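Local coordinates for protein putative gamma-glutamylcyclotransferase PH0828 (PDB 1V30) that probably acts as a gamma-glutamylcyclotransferase, an enzyme of the acyltransferase class whose activity remains putative, at residues Glu38-Tyr43 with Ala93-Trp98. Sequence-based numbering, arbitrary orientation.
Sequences EGYQLY and AFLWEW
Tyr40 reaches across to Leu95 and Glu97 in the AIG2-like fold of the gamma-glutamylcyclotransferases, a worked example of how one aromatic side chain can join two strands that share no backbone pairing. Strand 40-43 and strand 93-98 belong to separate antiparallel sheets, and their nearest CA atoms, those of Tyr40 and Glu97, stand 9.3 Å apart. The phenol spans much of that distance: with CG anti to the carbonyl carbon (chi1 -84°), the ring projects toward strand 93-98. Its packed part is apolar. CE2 of Tyr40 lies 4.3 Å from CD2 of Leu95, which approaches the ring obliquely, and Val84 and Leu57 touch both side chains and extend the apolar cluster. The Leu95 side chain also comes within about 4 Å of that of Tyr13, which probably binds substrate as in related enzymes. The solvent-side part is polar and more open, at the partly exposed Glu97, whose OE1 is shared between the phenol and a salt bridge to Lys52 NZ. An alanine in place of Tyr40 would probably open a gap beside Leu95 and leave Glu97 with Lys52 but without its phenol partner. Glu97 sends its chain out with CG anti to the backbone N (chi1 169°), crossing the tyrosine side chain nearly at a right angle. OE1 of Glu97 sits at the ring edge, where OH of Tyr40 donates a 2.7 Å hydrogen bond to it, nearly along the C-O axis of the acceptor.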
loop_
_atom_site.group_PDB
_atom_site.type_symbol
_atom_site.label_atom_id
_atom_site.label_comp_id
_atom_site.label_asym_id
_atom_site.label_seq_id
_atom_site.Cartn_x
_atom_site.Cartn_y
_atom_site.Cartn_z
ATOM N N GLU A 38 0.776 -10.889 6.239
ATOM C CA GLU A 38 -0.210 -11.504 7.115
ATOM C C GLU A 38 -0.546 -10.563 8.265
ATOM O O GLU A 38 0.297 -9.782 8.700
ATOM C CB GLU A 38 0.335 -12.826 7.671
ATOM C CG GLU A 38 0.416 -13.947 6.646
ATOM C CD GLU A 38 -0.952 -14.485 6.263
ATOM O OE1 GLU A 38 -1.041 -15.242 5.273
ATOM O OE2 GLU A 38 -1.939 -14.159 6.957
ATOM N N GLY A 39 -1.784 -10.628 8.746
ATOM C CA GLY A 39 -2.190 -9.793 9.862
ATOM C C GLY A 39 -2.722 -8.415 9.521
ATOM O O GLY A 39 -2.755 -7.533 10.379
ATOM N N TYR A 40 -3.141 -8.218 8.274
ATOM C CA TYR A 40 -3.681 -6.929 7.859
ATOM C C TYR A 40 -4.950 -7.055 7.030
ATOM O O TYR A 40 -5.125 -8.012 6.276
ATOM C CB TYR A 40 -2.649 -6.133 7.050
ATOM C CG TYR A 40 -1.671 -5.347 7.891
ATOM C CD1 TYR A 40 -0.470 -5.914 8.320
ATOM C CD2 TYR A 40 -1.959 -4.042 8.281
ATOM C CE1 TYR A 40 0.419 -5.193 9.122
ATOM C CE2 TYR A 40 -1.082 -3.316 9.081
ATOM C CZ TYR A 40 0.103 -3.897 9.498
ATOM O OH TYR A 40 0.958 -3.176 10.298
ATOM N N GLN A 41 -5.830 -6.072 7.185
ATOM C CA GLN A 41 -7.074 -6.015 6.432
ATOM C C GLN A 41 -7.039 -4.735 5.611
ATOM O O GLN A 41 -6.389 -3.760 5.997
ATOM C CB GLN A 41 -8.276 -5.995 7.370
ATOM C CG GLN A 41 -8.348 -7.186 8.301
ATOM C CD GLN A 41 -9.631 -7.204 9.092
ATOM O OE1 GLN A 41 -10.120 -6.158 9.520
ATOM N NE2 GLN A 41 -10.182 -8.394 9.302
ATOM N N LEU A 42 -7.745 -4.739 4.487
ATOM C CA LEU A 42 -7.779 -3.586 3.595
ATOM C C LEU A 42 -9.190 -3.040 3.444
ATOM O O LEU A 42 -10.121 -3.790 3.150
ATOM C CB LEU A 42 -7.244 -3.986 2.216
ATOM C CG LEU A 42 -7.224 -2.915 1.119
ATOM C CD1 LEU A 42 -6.312 -1.768 1.520
ATOM C CD2 LEU A 42 -6.741 -3.539 -0.190
ATOM N N TYR A 43 -9.336 -1.735 3.648
ATOM C CA TYR A 43 -10.617 -1.052 3.515
ATOM C C TYR A 43 -10.453 0.078 2.509
ATOM O O TYR A 43 -9.342 0.567 2.288
ATOM C CB TYR A 43 -11.071 -0.468 4.857
ATOM C CG TYR A 43 -11.420 -1.508 5.891
ATOM C CD1 TYR A 43 -10.421 -2.190 6.584
ATOM C CD2 TYR A 43 -12.747 -1.840 6.148
ATOM C CE1 TYR A 43 -10.735 -3.181 7.505
ATOM C CE2 TYR A 43 -13.073 -2.830 7.069
ATOM C CZ TYR A 43 -12.059 -3.496 7.741
ATOM O OH TYR A 43 -12.372 -4.489 8.642
ATOM N N ALA A 93 10.517 -4.353 5.566
ATOM C CA ALA A 93 10.152 -3.171 4.797
ATOM C C ALA A 93 9.234 -2.275 5.612
ATOM O O ALA A 93 8.611 -2.724 6.578
ATOM C CB ALA A 93 9.453 -3.587 3.496
ATOM N N PHE A 94 9.168 -1.005 5.227
ATOM C CA PHE A 94 8.289 -0.060 5.897
ATOM C C PHE A 94 6.954 -0.045 5.165
ATOM O O PHE A 94 6.896 -0.213 3.942
ATOM C CB PHE A 94 8.891 1.346 5.894
ATOM C CG PHE A 94 10.071 1.495 6.802
ATOM C CD1 PHE A 94 11.364 1.398 6.305
ATOM C CD2 PHE A 94 9.886 1.708 8.161
ATOM C CE1 PHE A 94 12.465 1.515 7.155
ATOM C CE2 PHE A 94 10.977 1.824 9.019
ATOM C CZ PHE A 94 12.269 1.728 8.513
ATOM N N LEU A 95 5.888 0.161 5.925
ATOM C CA LEU A 95 4.538 0.206 5.386
ATOM C C LEU A 95 3.793 1.311 6.119
ATOM O O LEU A 95 4.033 1.539 7.308
ATOM C CB LEU A 95 3.855 -1.149 5.600
ATOM C CG LEU A 95 2.377 -1.294 5.230
ATOM C CD1 LEU A 95 2.132 -2.683 4.658
ATOM C CD2 LEU A 95 1.506 -1.048 6.451
ATOM N N TRP A 96 2.913 2.007 5.407
ATOM C CA TRP A 96 2.138 3.090 5.990
ATOM C C TRP A 96 0.797 2.546 6.439
ATOM O O TRP A 96 -0.098 2.310 5.629
ATOM C CB TRP A 96 1.947 4.211 4.972
ATOM C CG TRP A 96 3.171 5.059 4.799
ATOM C CD1 TRP A 96 3.534 6.137 5.557
ATOM C CD2 TRP A 96 4.205 4.894 3.818
ATOM N NE1 TRP A 96 4.726 6.655 5.105
ATOM C CE2 TRP A 96 5.161 5.910 4.039
ATOM C CE3 TRP A 96 4.417 3.984 2.771
ATOM C CZ2 TRP A 96 6.309 6.043 3.253
ATOM C CZ3 TRP A 96 5.560 4.118 1.988
ATOM C CH2 TRP A 96 6.490 5.140 2.233
ATOM N N GLU A 97 0.683 2.346 7.746
ATOM C CA GLU A 97 -0.518 1.814 8.366
ATOM C C GLU A 97 -1.507 2.919 8.721
ATOM O O GLU A 97 -1.129 3.937 9.301
ATOM C CB GLU A 97 -0.110 1.052 9.626
ATOM C CG GLU A 97 -1.240 0.649 10.545
ATOM C CD GLU A 97 -0.717 -0.035 11.788
ATOM O OE1 GLU A 97 -0.217 -1.170 11.666
ATOM O OE2 GLU A 97 -0.786 0.575 12.878
ATOM N N TRP A 98 -2.775 2.727 8.372
ATOM C CA TRP A 98 -3.781 3.731 8.697
ATOM C C TRP A 98 -3.850 3.802 10.227
ATOM O O TRP A 98 -3.976 2.776 10.896
ATOM C CB TRP A 98 -5.132 3.345 8.092
ATOM C CG TRP A 98 -6.233 4.307 8.406
ATOM C CD1 TRP A 98 -7.385 4.028 9.077
ATOM C CD2 TRP A 98 -6.301 5.697 8.052
ATOM N NE1 TRP A 98 -8.166 5.149 9.163
ATOM C CE2 TRP A 98 -7.530 6.190 8.544
ATOM C CE3 TRP A 98 -5.449 6.575 7.364
ATOM C CZ2 TRP A 98 -7.930 7.524 8.372
ATOM C CZ3 TRP A 98 -5.849 7.902 7.191
ATOM C CH2 TRP A 98 -7.079 8.361 7.695
#